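Local coordinates for amino acid ABC transporter, periplasmic amino acid-binding protein (Brucella ovis, PDB 4Z9N) that binds glutathione and, as the periplasmic solute-binding component of an ABC transporter, probably delivers its ligand to the membrane-embedded partners for uptake, at residues D[55-59]-D[60-64]; D[13-16]-D[17-20]; D[228-231]-D[232-235]; D[294-297]-D[298-302]; D[74-78]-D[79-83]. All coordinates share one frame; numbering follows the deposited sequence. Where two conformers were deposited one is given.

Contact 1 (D[55-59]-D[60-64])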
loop_
_atom_site.group_PDB
_atom_site.type_symbol
_atom_site.label_atom_id
_atom_site.label_comp_id
_atom_site.label_asym_id
_atom_site.label_seq_id
_atom_site.Cartn_x
_atom_site.Cartn_y
_atom_site.Cartn_z
ATOM N N ALA D 55 -7.246 1.388 -20.063
ATOM C CA ALA D 55 -8.058 2.290 -19.250
ATOM C C ALA D 55 -8.388 3.595 -19.964
ATOM O O ALA D 55 -9.477 4.150 -19.808
ATOM C CB ALA D 55 -7.338 2.591 -17.929
ATOM N N ILE D 56 -7.434 4.091 -20.740
ATOM C CA ILE D 56 -7.539 5.412 -21.335
ATOM C C ILE D 56 -8.131 5.351 -22.724
ATOM O O ILE D 56 -9.021 6.136 -23.057
ATOM C CB ILE D 56 -6.165 6.106 -21.379
ATOM C CG1 ILE D 56 -5.613 6.285 -19.962
ATOM C CG2 ILE D 56 -6.248 7.445 -22.108
ATOM C CD1 ILE D 56 -4.166 6.778 -19.934
ATOM N N PHE D 57 -7.624 4.421 -23.532
ATOM C CA PHE D 57 -7.943 4.378 -24.956
ATOM C C PHE D 57 -8.841 3.209 -25.344
ATOM O O PHE D 57 -9.337 3.166 -26.463
ATOM C CB PHE D 57 -6.650 4.312 -25.786
ATOM C CG PHE D 57 -5.748 5.497 -25.611
ATOM C CD1 PHE D 57 -6.079 6.725 -26.163
ATOM C CD2 PHE D 57 -4.555 5.381 -24.912
ATOM C CE1 PHE D 57 -5.242 7.825 -26.002
ATOM C CE2 PHE D 57 -3.712 6.473 -24.762
ATOM C CZ PHE D 57 -4.055 7.695 -25.301
ATOM N N GLY D 58 -9.044 2.259 -24.434
ATOM C CA GLY D 58 -9.785 1.053 -24.764
ATOM C C GLY D 58 -9.066 0.171 -25.774
ATOM O O GLY D 58 -9.684 -0.609 -26.502
ATOM N N ASP D 59 -7.744 0.306 -25.813
ATOM C CA ASP D 59 -6.915 -0.396 -26.787
ATOM C C ASP D 59 -5.536 -0.591 -26.159
ATOM O O ASP D 59 -4.805 0.370 -25.999
ATOM C CB ASP D 59 -6.832 0.413 -28.093
ATOM C CG ASP D 59 -6.020 -0.278 -29.187
ATOM O OD1 ASP D 59 -5.279 -1.242 -28.902
ATOM O OD2 ASP D 59 -6.116 0.166 -30.356
ATOM N N PRO D 60 -5.183 -1.839 -25.814
ATOM C CA PRO D 60 -3.902 -2.122 -25.141
ATOM C C PRO D 60 -2.666 -1.914 -26.025
ATOM O O PRO D 60 -1.541 -2.048 -25.521
ATOM C CB PRO D 60 -4.027 -3.601 -24.747
ATOM C CG PRO D 60 -5.069 -4.167 -25.694
ATOM C CD PRO D 60 -6.013 -3.047 -25.990
ATOM N N THR D 61 -2.862 -1.596 -27.304
ATOM C CA THR D 61 -1.732 -1.396 -28.205
ATOM C C THR D 61 -1.450 0.084 -28.447
ATOM O O THR D 61 -0.554 0.429 -29.205
ATOM C CB THR D 61 -1.966 -2.089 -29.565
ATOM O OG1 THR D 61 -3.044 -1.441 -30.249
ATOM C CG2 THR D 61 -2.327 -3.560 -29.367
ATOM N N LYS D 62 -2.222 0.955 -27.808
ATOM C CA LYS D 62 -2.014 2.401 -27.910
ATOM C C LYS D 62 -0.916 2.838 -26.947
ATOM O O LYS D 62 -1.126 3.667 -26.056
ATOM C CB LYS D 62 -3.319 3.154 -27.622
ATOM C CG LYS D 62 -4.415 2.980 -28.684
ATOM C CD LYS D 62 -4.042 3.673 -29.971
ATOM C CE LYS D 62 -5.159 3.583 -31.019
ATOM N NZ LYS D 62 -6.424 4.240 -30.576
ATOM N N VAL D 63 0.262 2.260 -27.130
ATOM C CA VAL D 63 1.373 2.470 -26.219
ATOM C C VAL D 63 2.661 2.385 -27.009
ATOM O O VAL D 63 2.740 1.621 -27.981
ATOM C CB VAL D 63 1.348 1.441 -25.075
ATOM C CG1 VAL D 63 1.322 0.029 -25.643
ATOM C CG2 VAL D 63 2.544 1.628 -24.142
ATOM N N LYS D 64 3.649 3.196 -26.625
ATOM C CA LYS D 64 5.000 3.088 -27.168
ATOM C C LYS D 64 5.971 2.839 -26.022
ATOM O O LYS D 64 5.815 3.399 -24.924
ATOM C CB LYS D 64 5.407 4.342 -27.959
ATOM C CG LYS D 64 4.526 4.645 -29.162
ATOM C CD LYS D 64 5.122 5.791 -29.984
ATOM C CE LYS D 64 4.173 6.263 -31.068
ATOM N NZ LYS D 64 4.837 7.239 -31.972
#

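Contact 2 (D[13-16]-D[17-20])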
loop_
_atom_site.group_PDB
_atom_site.type_symbol
_atom_site.label_atom_id
_atom_site.label_comp_id
_atom_site.label_asym_id
_atom_site.label_seq_id
_atom_site.Cartn_x
_atom_site.Cartn_y
_atom_site.Cartn_z
ATOM N N SER D 13 -4.316 14.535 -20.016
ATOM C CA SER D 13 -4.745 15.291 -21.191
ATOM C C SER D 13 -3.743 15.190 -22.337
ATOM O O SER D 13 -4.125 15.053 -23.503
ATOM C CB SER D 13 -4.968 16.759 -20.827
ATOM O OG SER D 13 -5.358 17.507 -21.964
ATOM N N ASP D 14 -2.459 15.266 -22.001
ATOM C CA ASP D 14 -1.400 15.188 -23.004
ATOM C C ASP D 14 -1.315 13.804 -23.630
ATOM O O ASP D 14 -1.069 13.678 -24.826
ATOM C CB ASP D 14 -0.052 15.576 -22.392
ATOM C CG ASP D 14 -0.037 17.005 -21.882
ATOM O OD1 ASP D 14 0.826 17.329 -21.041
ATOM O OD2 ASP D 14 -0.889 17.800 -22.319
ATOM N N VAL D 15 -1.528 12.774 -22.812
ATOM C CA VAL D 15 -1.557 11.400 -23.295
ATOM C C VAL D 15 -2.714 11.201 -24.290
ATOM O O VAL D 15 -2.533 10.620 -25.359
ATOM C CB VAL D 15 -1.642 10.404 -22.109
ATOM C CG1 VAL D 15 -2.036 9.014 -22.600
ATOM C CG2 VAL D 15 -0.309 10.377 -21.345
ATOM N N LYS D 16 -3.902 11.693 -23.953
ATOM C CA LYS D 16 -5.031 11.546 -24.862
ATOM C C LYS D 16 -4.806 12.346 -26.137
ATOM O O LYS D 16 -5.138 11.888 -27.224
ATOM C CB LYS D 16 -6.342 11.966 -24.204
ATOM C CG LYS D 16 -6.688 11.146 -22.984
ATOM C CD LYS D 16 -7.780 11.788 -22.158
ATOM C CE LYS D 16 -9.133 11.551 -22.783
ATOM N NZ LYS D 16 -10.108 12.613 -22.405
ATOM N N ALA D 17 -4.228 13.533 -25.994
ATOM C CA ALA D 17 -3.935 14.382 -27.146
ATOM C C ALA D 17 -2.947 13.740 -28.126
ATOM O O ALA D 17 -3.133 13.839 -29.333
ATOM C CB ALA D 17 -3.409 15.725 -26.683
ATOM N N LYS D 18 -1.892 13.092 -27.634
ATOM C CA LYS D 18 -0.928 12.514 -28.565
ATOM C C LYS D 18 -1.433 11.153 -29.053
ATOM O O LYS D 18 -1.014 10.666 -30.109
ATOM C CB LYS D 18 0.462 12.410 -27.941
ATOM C CG LYS D 18 0.609 11.408 -26.829
ATOM C CD LYS D 18 1.988 11.543 -26.162
ATOM C CE LYS D 18 2.161 10.490 -25.065
ATOM N NZ LYS D 18 3.443 10.639 -24.317
ATOM N N GLY D 19 -2.360 10.566 -28.302
ATOM C CA GLY D 19 -3.090 9.391 -28.756
ATOM C C GLY D 19 -2.499 8.044 -28.385
ATOM O O GLY D 19 -2.909 7.004 -28.896
ATOM N N PHE D 20 -1.528 8.065 -27.484
ATOM C CA PHE D 20 -0.915 6.838 -27.000
ATOM C C PHE D 20 -0.211 7.136 -25.687
ATOM O O PHE D 20 -0.016 8.301 -25.329
ATOM C CB PHE D 20 0.077 6.279 -28.025
ATOM C CG PHE D 20 1.235 7.191 -28.294
ATOM C CD1 PHE D 20 2.390 7.111 -27.533
ATOM C CD2 PHE D 20 1.173 8.128 -29.309
ATOM C CE1 PHE D 20 3.455 7.954 -27.771
ATOM C CE2 PHE D 20 2.245 8.977 -29.557
ATOM C CZ PHE D 20 3.384 8.886 -28.791
#

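Contact 3 (D[228-231]-D[232-235])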
loop_
_atom_site.group_PDB
_atom_site.type_symbol
_atom_site.label_atom_id
_atom_site.label_comp_id
_atom_site.label_asym_id
_atom_site.label_seq_id
_atom_site.Cartn_x
_atom_site.Cartn_y
_atom_site.Cartn_z
ATOM N N VAL D 228 -3.045 5.882 -12.729
ATOM C CA VAL D 228 -2.136 4.740 -12.662
ATOM C C VAL D 228 -2.482 3.899 -11.449
ATOM O O VAL D 228 -2.576 2.678 -11.541
ATOM C CB VAL D 228 -0.674 5.191 -12.626
ATOM C CG1 VAL D 228 0.263 3.990 -12.403
ATOM C CG2 VAL D 228 -0.315 5.946 -13.934
ATOM N N ARG D 229 -2.696 4.564 -10.320
ATOM C CA ARG D 229 -3.071 3.883 -9.080
ATOM C C ARG D 229 -4.338 3.049 -9.234
ATOM O O ARG D 229 -4.442 1.905 -8.764
ATOM C CB ARG D 229 -3.296 4.899 -7.961
ATOM C CG ARG D 229 -3.796 4.248 -6.665
ATOM C CD ARG D 229 -3.904 5.250 -5.515
ATOM N NE ARG D 229 -2.772 6.162 -5.499
ATOM C CZ ARG D 229 -2.831 7.447 -5.832
ATOM N NH1 ARG D 229 -3.985 8.013 -6.159
ATOM N NH2 ARG D 229 -1.730 8.175 -5.815
ATOM N N TRP D 230 -5.328 3.632 -9.880
ATOM C CA TRP D 230 -6.607 2.973 -9.897
ATOM C C TRP D 230 -6.716 1.957 -11.031
ATOM O O TRP D 230 -7.536 1.052 -10.943
ATOM C CB TRP D 230 -7.714 4.023 -9.906
ATOM C CG TRP D 230 -7.850 4.483 -8.513
ATOM C CD1 TRP D 230 -7.364 5.640 -7.967
ATOM C CD2 TRP D 230 -8.410 3.732 -7.427
ATOM N NE1 TRP D 230 -7.623 5.670 -6.619
ATOM C CE2 TRP D 230 -8.272 4.516 -6.261
ATOM C CE3 TRP D 230 -9.047 2.487 -7.336
ATOM C CZ2 TRP D 230 -8.730 4.087 -5.011
ATOM C CZ3 TRP D 230 -9.513 2.065 -6.098
ATOM C CH2 TRP D 230 -9.351 2.864 -4.948
ATOM N N THR D 231 -5.844 2.048 -12.036
ATOM C CA THR D 231 -5.659 0.926 -12.960
ATOM C C THR D 231 -5.191 -0.309 -12.171
ATOM O O THR D 231 -5.778 -1.388 -12.282
ATOM C CB THR D 231 -4.645 1.253 -14.073
ATOM O OG1 THR D 231 -5.176 2.291 -14.898
ATOM C CG2 THR D 231 -4.363 0.018 -14.934
ATOM N N HIS D 232 -4.137 -0.137 -11.372
ATOM C CA HIS D 232 -3.634 -1.201 -10.503
ATOM C C HIS D 232 -4.702 -1.789 -9.586
ATOM O O HIS D 232 -4.856 -3.007 -9.485
ATOM C CB HIS D 232 -2.476 -0.657 -9.663
ATOM C CG HIS D 232 -2.004 -1.581 -8.586
ATOM N ND1 HIS D 232 -1.489 -2.835 -8.842
ATOM C CD2 HIS D 232 -1.894 -1.394 -7.245
ATOM C CE1 HIS D 232 -1.112 -3.393 -7.700
ATOM N NE2 HIS D 232 -1.345 -2.536 -6.719
ATOM N N ASN D 233 -5.447 -0.927 -8.915
ATOM C CA ASN D 233 -6.398 -1.437 -7.939
ATOM C C ASN D 233 -7.604 -2.052 -8.629
ATOM O O ASN D 233 -8.200 -2.990 -8.100
ATOM C CB ASN D 233 -6.793 -0.335 -6.957
ATOM C CG ASN D 233 -5.715 -0.107 -5.908
ATOM O OD1 ASN D 233 -5.618 -0.869 -4.952
ATOM N ND2 ASN D 233 -4.874 0.921 -6.104
ATOM N N ALA D 234 -7.924 -1.578 -9.835
ATOM C CA ALA D 234 -8.967 -2.216 -10.620
ATOM C C ALA D 234 -8.548 -3.642 -10.958
ATOM O O ALA D 234 -9.360 -4.569 -10.871
ATOM C CB ALA D 234 -9.267 -1.431 -11.901
ATOM N N LEU D 235 -7.287 -3.819 -11.338
ATOM C CA LEU D 235 -6.790 -5.159 -11.653
ATOM C C LEU D 235 -6.935 -6.095 -10.449
ATOM O O LEU D 235 -7.317 -7.266 -10.597
ATOM C CB LEU D 235 -5.326 -5.110 -12.098
ATOM C CG LEU D 235 -5.082 -4.496 -13.483
ATOM C CD1 LEU D 235 -3.596 -4.249 -13.704
ATOM C CD2 LEU D 235 -5.655 -5.399 -14.574
#

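Contact 4 (D[294-297]-D[298-302])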
loop_
_atom_site.group_PDB
_atom_site.type_symbol
_atom_site.label_atom_id
_atom_site.label_comp_id
_atom_site.label_asym_id
_atom_site.label_seq_id
_atom_site.Cartn_x
_atom_site.Cartn_y
_atom_site.Cartn_z
ATOM N N GLU D 294 -4.432 -13.018 -13.967
ATOM C CA GLU D 294 -4.202 -13.416 -15.341
ATOM C C GLU D 294 -2.884 -12.851 -15.872
ATOM O O GLU D 294 -2.170 -13.545 -16.601
ATOM C CB GLU D 294 -5.367 -12.985 -16.222
ATOM C CG GLU D 294 -6.695 -13.641 -15.841
ATOM C CD GLU D 294 -7.765 -13.344 -16.854
ATOM O OE1 GLU D 294 -7.910 -14.140 -17.823
ATOM O OE2 GLU D 294 -8.455 -12.317 -16.697
ATOM N N ILE D 295 -2.559 -11.615 -15.492
ATOM C CA ILE D 295 -1.293 -11.002 -15.875
ATOM C C ILE D 295 -0.148 -11.765 -15.228
ATOM O O ILE D 295 0.864 -12.047 -15.873
ATOM C CB ILE D 295 -1.250 -9.506 -15.485
ATOM C CG1 ILE D 295 -2.291 -8.715 -16.282
ATOM C CG2 ILE D 295 0.141 -8.921 -15.703
ATOM C CD1 ILE D 295 -2.465 -7.285 -15.774
ATOM N N PHE D 296 -0.321 -12.107 -13.955
ATOM C CA PHE D 296 0.694 -12.850 -13.211
ATOM C C PHE D 296 0.951 -14.202 -13.868
ATOM O O PHE D 296 2.085 -14.549 -14.191
ATOM C CB PHE D 296 0.264 -13.040 -11.741
ATOM C CG PHE D 296 1.364 -13.526 -10.839
ATOM C CD1 PHE D 296 1.763 -14.852 -10.860
ATOM C CD2 PHE D 296 1.998 -12.652 -9.963
ATOM C CE1 PHE D 296 2.782 -15.299 -10.037
ATOM C CE2 PHE D 296 3.011 -13.095 -9.134
ATOM C CZ PHE D 296 3.409 -14.415 -9.174
ATOM N N GLU D 297 -0.112 -14.970 -14.084
ATOM C CA GLU D 297 0.059 -16.335 -14.554
ATOM C C GLU D 297 0.666 -16.460 -15.953
ATOM O O GLU D 297 1.506 -17.334 -16.186
ATOM C CB GLU D 297 -1.288 -17.056 -14.506
ATOM C CG GLU D 297 -1.665 -17.446 -13.083
ATOM C CD GLU D 297 -0.601 -18.325 -12.437
ATOM O OE1 GLU D 297 -0.150 -19.276 -13.104
ATOM O OE2 GLU D 297 -0.206 -18.071 -11.281
ATOM N N ARG D 298 0.251 -15.607 -16.887
ATOM C CA ARG D 298 0.702 -15.755 -18.268
ATOM C C ARG D 298 2.159 -15.330 -18.428
ATOM O O ARG D 298 2.838 -15.758 -19.362
ATOM C CB ARG D 298 -0.190 -14.945 -19.222
ATOM C CG ARG D 298 0.163 -13.459 -19.318
ATOM C CD ARG D 298 -0.582 -12.775 -20.455
ATOM N NE ARG D 298 -2.024 -12.856 -20.255
ATOM C CZ ARG D 298 -2.784 -11.846 -19.840
ATOM N NH1 ARG D 298 -2.254 -10.649 -19.617
ATOM N NH2 ARG D 298 -4.087 -12.027 -19.682
ATOM N N ASN D 299 2.633 -14.483 -17.521
ATOM C CA ASN D 299 3.972 -13.913 -17.660
ATOM C C ASN D 299 5.013 -14.551 -16.753
ATOM O O ASN D 299 6.136 -14.802 -17.183
ATOM C CB ASN D 299 3.927 -12.415 -17.377
ATOM C CG ASN D 299 3.244 -11.643 -18.474
ATOM O OD1 ASN D 299 3.696 -11.644 -19.619
ATOM N ND2 ASN D 299 2.162 -10.959 -18.129
ATOM N N ILE D 300 4.672 -14.755 -15.486
ATOM C CA ILE D 300 5.685 -15.161 -14.515
ATOM C C ILE D 300 5.222 -16.334 -13.656
ATOM O O ILE D 300 6.025 -16.935 -12.945
ATOM C CB ILE D 300 6.125 -13.960 -13.614
ATOM C CG1 ILE D 300 4.954 -13.416 -12.787
ATOM C CG2 ILE D 300 6.751 -12.859 -14.456
ATOM C CD1 ILE D 300 5.340 -12.250 -11.859
ATOM N N GLY D 301 3.941 -16.679 -13.736
ATOM C CA GLY D 301 3.414 -17.766 -12.925
ATOM C C GLY D 301 3.442 -19.143 -13.586
ATOM O O GLY D 301 4.333 -19.463 -14.369
ATOM N N SER D 302 2.445 -19.963 -13.271
ATOM C CA SER D 302 2.413 -21.337 -13.767
ATOM C C SER D 302 2.104 -21.415 -15.260
ATOM O O SER D 302 2.314 -22.455 -15.886
ATOM C CB SER D 302 1.397 -22.157 -12.964
ATOM O OG SER D 302 0.099 -21.594 -13.066
HETATM O O HOH W 1 -6.416 -13.560 -20.146
#

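Contact 5 (D[74-78]-D[79-83])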
loop_
_atom_site.group_PDB
_atom_site.type_symbol
_atom_site.label_atom_id
_atom_site.label_comp_id
_atom_site.label_asym_id
_atom_site.label_seq_id
_atom_site.Cartn_x
_atom_site.Cartn_y
_atom_site.Cartn_z
ATOM N N PHE D 74 15.300 6.850 -14.211
ATOM C CA PHE D 74 14.645 7.937 -13.478
ATOM C C PHE D 74 14.701 9.250 -14.283
ATOM O O PHE D 74 13.739 10.019 -14.282
ATOM C CB PHE D 74 15.267 8.098 -12.082
ATOM C CG PHE D 74 15.151 6.864 -11.245
ATOM C CD1 PHE D 74 13.903 6.394 -10.858
ATOM C CD2 PHE D 74 16.288 6.128 -10.917
ATOM C CE1 PHE D 74 13.774 5.232 -10.105
ATOM C CE2 PHE D 74 16.187 4.969 -10.167
ATOM C CZ PHE D 74 14.927 4.508 -9.757
ATOM N N THR D 75 15.817 9.479 -14.973
ATOM C CA THR D 75 15.997 10.685 -15.774
ATOM C C THR D 75 14.926 10.760 -16.861
ATOM O O THR D 75 14.342 11.817 -17.105
ATOM C CB THR D 75 17.392 10.731 -16.426
ATOM O OG1 THR D 75 18.395 10.616 -15.409
ATOM C CG2 THR D 75 17.585 12.037 -17.181
ATOM N N ALA D 76 14.666 9.616 -17.488
ATOM C CA ALA D 76 13.679 9.515 -18.560
ATOM C C ALA D 76 12.293 9.927 -18.066
ATOM O O ALA D 76 11.532 10.544 -18.798
ATOM C CB ALA D 76 13.636 8.095 -19.123
ATOM N N LEU D 77 11.964 9.586 -16.822
ATOM C CA LEU D 77 10.667 9.961 -16.271
ATOM C C LEU D 77 10.670 11.434 -15.838
ATOM O O LEU D 77 9.714 12.166 -16.099
ATOM C CB LEU D 77 10.297 9.051 -15.097
ATOM C CG LEU D 77 8.952 9.270 -14.390
ATOM C CD1 LEU D 77 7.772 9.118 -15.352
ATOM C CD2 LEU D 77 8.804 8.304 -13.215
ATOM N N GLN D 78 11.751 11.869 -15.193
ATOM C CA GLN D 78 11.843 13.253 -14.725
ATOM C C GLN D 78 11.764 14.241 -15.872
ATOM O O GLN D 78 11.212 15.326 -15.728
ATOM C CB GLN D 78 13.149 13.481 -13.958
ATOM C CG GLN D 78 13.246 12.748 -12.634
ATOM C CD GLN D 78 14.656 12.823 -12.055
ATOM O OE1 GLN D 78 14.846 12.975 -10.844
ATOM N NE2 GLN D 78 15.649 12.736 -12.925
ATOM N N SER D 79 12.322 13.859 -17.013
ATOM C CA SER D 79 12.453 14.776 -18.138
ATOM C C SER D 79 11.134 14.886 -18.899
ATOM O O SER D 79 10.935 15.802 -19.698
ATOM C CB SER D 79 13.560 14.309 -19.080
ATOM O OG SER D 79 13.106 13.211 -19.866
ATOM N N GLY D 80 10.238 13.940 -18.659
ATOM C CA GLY D 80 8.994 13.895 -19.401
ATOM C C GLY D 80 9.052 13.001 -20.626
ATOM O O GLY D 80 8.071 12.891 -21.368
ATOM N N GLU D 81 10.193 12.352 -20.846
ATOM C CA GLU D 81 10.337 11.516 -22.033
ATOM C C GLU D 81 9.362 10.338 -21.949
ATOM O O GLU D 81 8.806 9.926 -22.968
ATOM C CB GLU D 81 11.772 11.015 -22.202
ATOM C CG GLU D 81 11.914 9.900 -23.249
ATOM C CD GLU D 81 13.345 9.410 -23.432
ATOM O OE1 GLU D 81 13.554 8.507 -24.279
ATOM O OE2 GLU D 81 14.249 9.923 -22.735
ATOM N N VAL D 82 9.154 9.805 -20.744
ATOM C CA VAL D 82 8.105 8.802 -20.545
ATOM C C VAL D 82 7.071 9.336 -19.568
ATOM O O VAL D 82 7.373 10.172 -18.711
ATOM C CB VAL D 82 8.660 7.427 -20.056
ATOM C CG1 VAL D 82 9.653 6.862 -21.070
ATOM C CG2 VAL D 82 9.284 7.530 -18.655
ATOM N N ASP D 83 5.850 8.833 -19.710
ATOM C CA ASP D 83 4.714 9.246 -18.896
ATOM C C ASP D 83 4.634 8.451 -17.589
ATOM O O ASP D 83 4.084 8.929 -16.601
ATOM C CB ASP D 83 3.412 9.069 -19.689
ATOM C CG ASP D 83 3.427 9.826 -21.008
ATOM O OD1 ASP D 83 3.773 11.026 -21.011
ATOM O OD2 ASP D 83 3.101 9.215 -22.047
#

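Contact 1 (D[55-59]-D[60-64])
Phe-57, in the last turn of helix 44-57, meets Lys-62 five residues on: CD2 of its ring lies 3.7 Å from Lys-62 CB, an approach oblique to the ring. One face of that ring carries CG2 of the preceding Ile-56, over its centre. Gly-58 then takes the chain out of the helix with positive phi (67°), and the backbone turns toward Asp-59. There the side chain folds forward over the turn: CG stands anti to the backbone N (chi1 -178°), which brings OD1 to the residue two further on. OD1 accepts twice from Thr-61, from N at 2.9 Å and from OG1 at 2.6 Å. Both donors stand out of the carboxylate plane, on the same face of it, the hydroxyl on the syn side. This double grip should restrain the rotation of the carboxylate. Asp-59 O meanwhile receives Lys-62 N at 3.2 Å and closes a type I beta turn with Pro-60 and Thr-61 at its corners. The bent chain of Lys-62 crosses Asp-59 with CG 3.6 Å from Asp-59 CB; Lys-62 NZ and Asp-59 OD2 remain 4.1 Å apart, near each other but too far for a salt bridge. The turn links helix 44-57 to strand 63-67, which pairs in parallel with strand 21-25, while Ile-56 and Phe-57 pack on helix 11-18 and Ile-56 also reaches helix 222-240.

Contact 2 (D[13-16]-D[17-20])
Val-15 and Gly-19 form the closing turn of helix 11-18: Gly-19 N donates to Val-15 O at 2.9 Å, and Phe-20 N adds a weak bond to the same oxygen at 3.5 Å. The two preceding bonds are regular, with Ala-17 N on Ser-13 O at 2.9 Å and Lys-18 N on Asp-14 O at 3.0 Å. The methyl of Ala-17 rests 3.3 Å from Ser-13 O, and Val-15 CG1 lies 3.5 Å from Phe-20 O. Lys-18 CG sits between its own N and carbonyl carbon (chi1 69°), which sets it 3.5 Å from Asp-14 O and over one face of the Phe-20 ring, offset toward the rim. What positions this exit is Gly-19, a glycine C-cap with a phi of 92°, at which a beta carbon would collide with the carbonyl oxygen before it. Farther out, the extended Lys-18 chain carries NZ to a salt bridge with Asp-83, and Phe-20 makes a cation-pi contact with Lys-64. The turn lies largely at the surface and leads into strand 21-25, Val-15 being buried against Ile-56 and Phe-57 of helix 44-57, with Lys-16 also touching Ile-56.

Contact 3 (D[228-231]-D[232-235])
Arg-229 O is held by two donors from one residue, Asn-233: the backbone N at 3.0 Å and the side-chain ND2 at 2.9 Å. The amide N lies close to the carbonyl plane, tilted 17°, whereas ND2 comes from above it, 45° out. Asn-233 CG stands anti to its carbonyl carbon (chi1 -78°), turning the amide back along the helix; ND2 also passes 3.5 Å from Arg-229 CG, the two side chains lying side by side and pointing the same way. Asn-233 CB meets the indole of Trp-230 obliquely, 3.6 Å from CE3. Leu-235 CG lies 3.4 Å from Thr-231 O, the oxygen that accepts Leu-235 N. The other polar ends have partners beyond the two segments: Asn-233 OD1 takes Ile-325 N, His-232 ND1 bonds Tyr-48, and Arg-229 NH1 hydrogen-bonds Asp-226 OD1. Asp-96 of the second subunit takes a salt bridge from Arg-229 NH1 and a hydrogen bond from Trp-230 NE1, so this face of helix 222-240 meets that subunit beside a bound sodium ion, about 4 Å from the Arg-229 side chain. The buried amide of Asn-233 thus has partners for both its oxygen and its nitrogen, which should fix its rotation, and the second bond to Arg-229 O probably polarises that carbonyl.

Contact 4 (D[294-297]-D[298-302])
The Phe-296 ring takes Ile-300 over one face: CG1 stands 3.8 Å from the ring centroid and only 4° off the normal, a CH-pi contact, while CD1 continues across to 3.7 Å from Phe-296 CE2. Gly-301 CA approaches the same ring obliquely, near CD1 and CE1. A second flat group, the guanidinium of Arg-298, lies with one face over the backbone, Glu-294 O resting 3.6 Å above its centre. At its edge, in plane, a water accepts from Arg-298 NH2 and donates to Glu-294 OE1, bridging two charged groups that do not touch directly. Arg-298 CG stands between its own N and carbonyl carbon (chi1 82°), and a bend at chi3 lays the group back along the helix. Its nitrogens have further partners: NH1 forms a salt bridge with Asp-47 and NH2 donates to Val-289 O. Glu-294 OE2 receives Gln-245 N.

Asn-299 turns its amide back as well: ND2 donates to Ile-295 O at 2.8 Å, where the backbone N of Asn-299 adds only a weak bond, and Asp-47 also takes ND2. Phe-296 O accepts both Ile-300 N and Gly-301 N, each at 2.9 Å, the first nearly straight at 165°. Beyond them Ser-302 N makes a weak bond to Glu-297 OE1. The paired donors on Phe-296 O mark the C-terminal end of helix 292-299, where one carbonyl takes the i+4 and i+5 amides; its apolar side packs on Phe-44 of helix 44-57 and Tyr-108 of strand 101-117.

Contact 5 (D[74-78]-D[79-83])
Leu-77 reaches Val-82 because CG stands anti to its backbone N (chi1 -179°), and the following turn at chi2 sends CD1 forward to 4.0 Å from Val-82 CG2 and 3.5 Å from Val-82 O. Val-82 answers with CG2 set between its own N and carbonyl carbon, which lays that methyl 3.7 Å from Leu-77 CA. The same methyl looks toward the CB of Ala-76, making a small apolar cluster at the helix end. The backbone pulls these groups together: Val-82 N donates to Ala-76 O at 3.2 Å, from above the carbonyl plane. Earlier, Ser-79 N ends the regular i to i-4 pattern with a 2.9 Å bond to Thr-75 O, and Gly-80 N bonds Leu-77 O at 3.2 Å, lying 66° out of that carbonyl plane. Gly-80 has phi 93°, and with it the chain leaves the helical course. Ser-79 OG accepts Glu-81 N at 3.2 Å and so ties the exit from the helix to the residue beyond the glycine. Outside, Arg-218 NH1 donates to both Leu-77 O and Val-82 O, and Asp-83 OD2 takes Gln-22 N besides its salt bridge to Lys-18. The Gly-80 N and Val-82 N bonds, the positive phi of Gly-80 and the apolar contact across them make this a glycine C-terminal helix exit, here with an ST turn at Ser-79, carrying helix 73-78 toward strand 84-85.

Overall arrangement
Contact 3 is the buried one; contacts 1 and 2 lie at the surface, and contacts 4 and 5 are partly buried. Four of the five end a helix: contacts 1, 2 and 5 do so through a glycine of positive phi, contact 4 without one, whereas contact 3 lies within helix 222-240. Contacts 1 and 2 meet directly, the Phe-57 ring against the exit of helix 11-18, and a salt bridge joins contacts 2 and 5. Contact 3 touches contact 1 through Thr-231 and contact 4 through Leu-235. Asparagine amides double backbone bonds in contacts 3 and 4; in contact 1 a carboxylate gathers two Thr-61 donors, and in contact 5 a serine hydroxyl accepts a backbone amide.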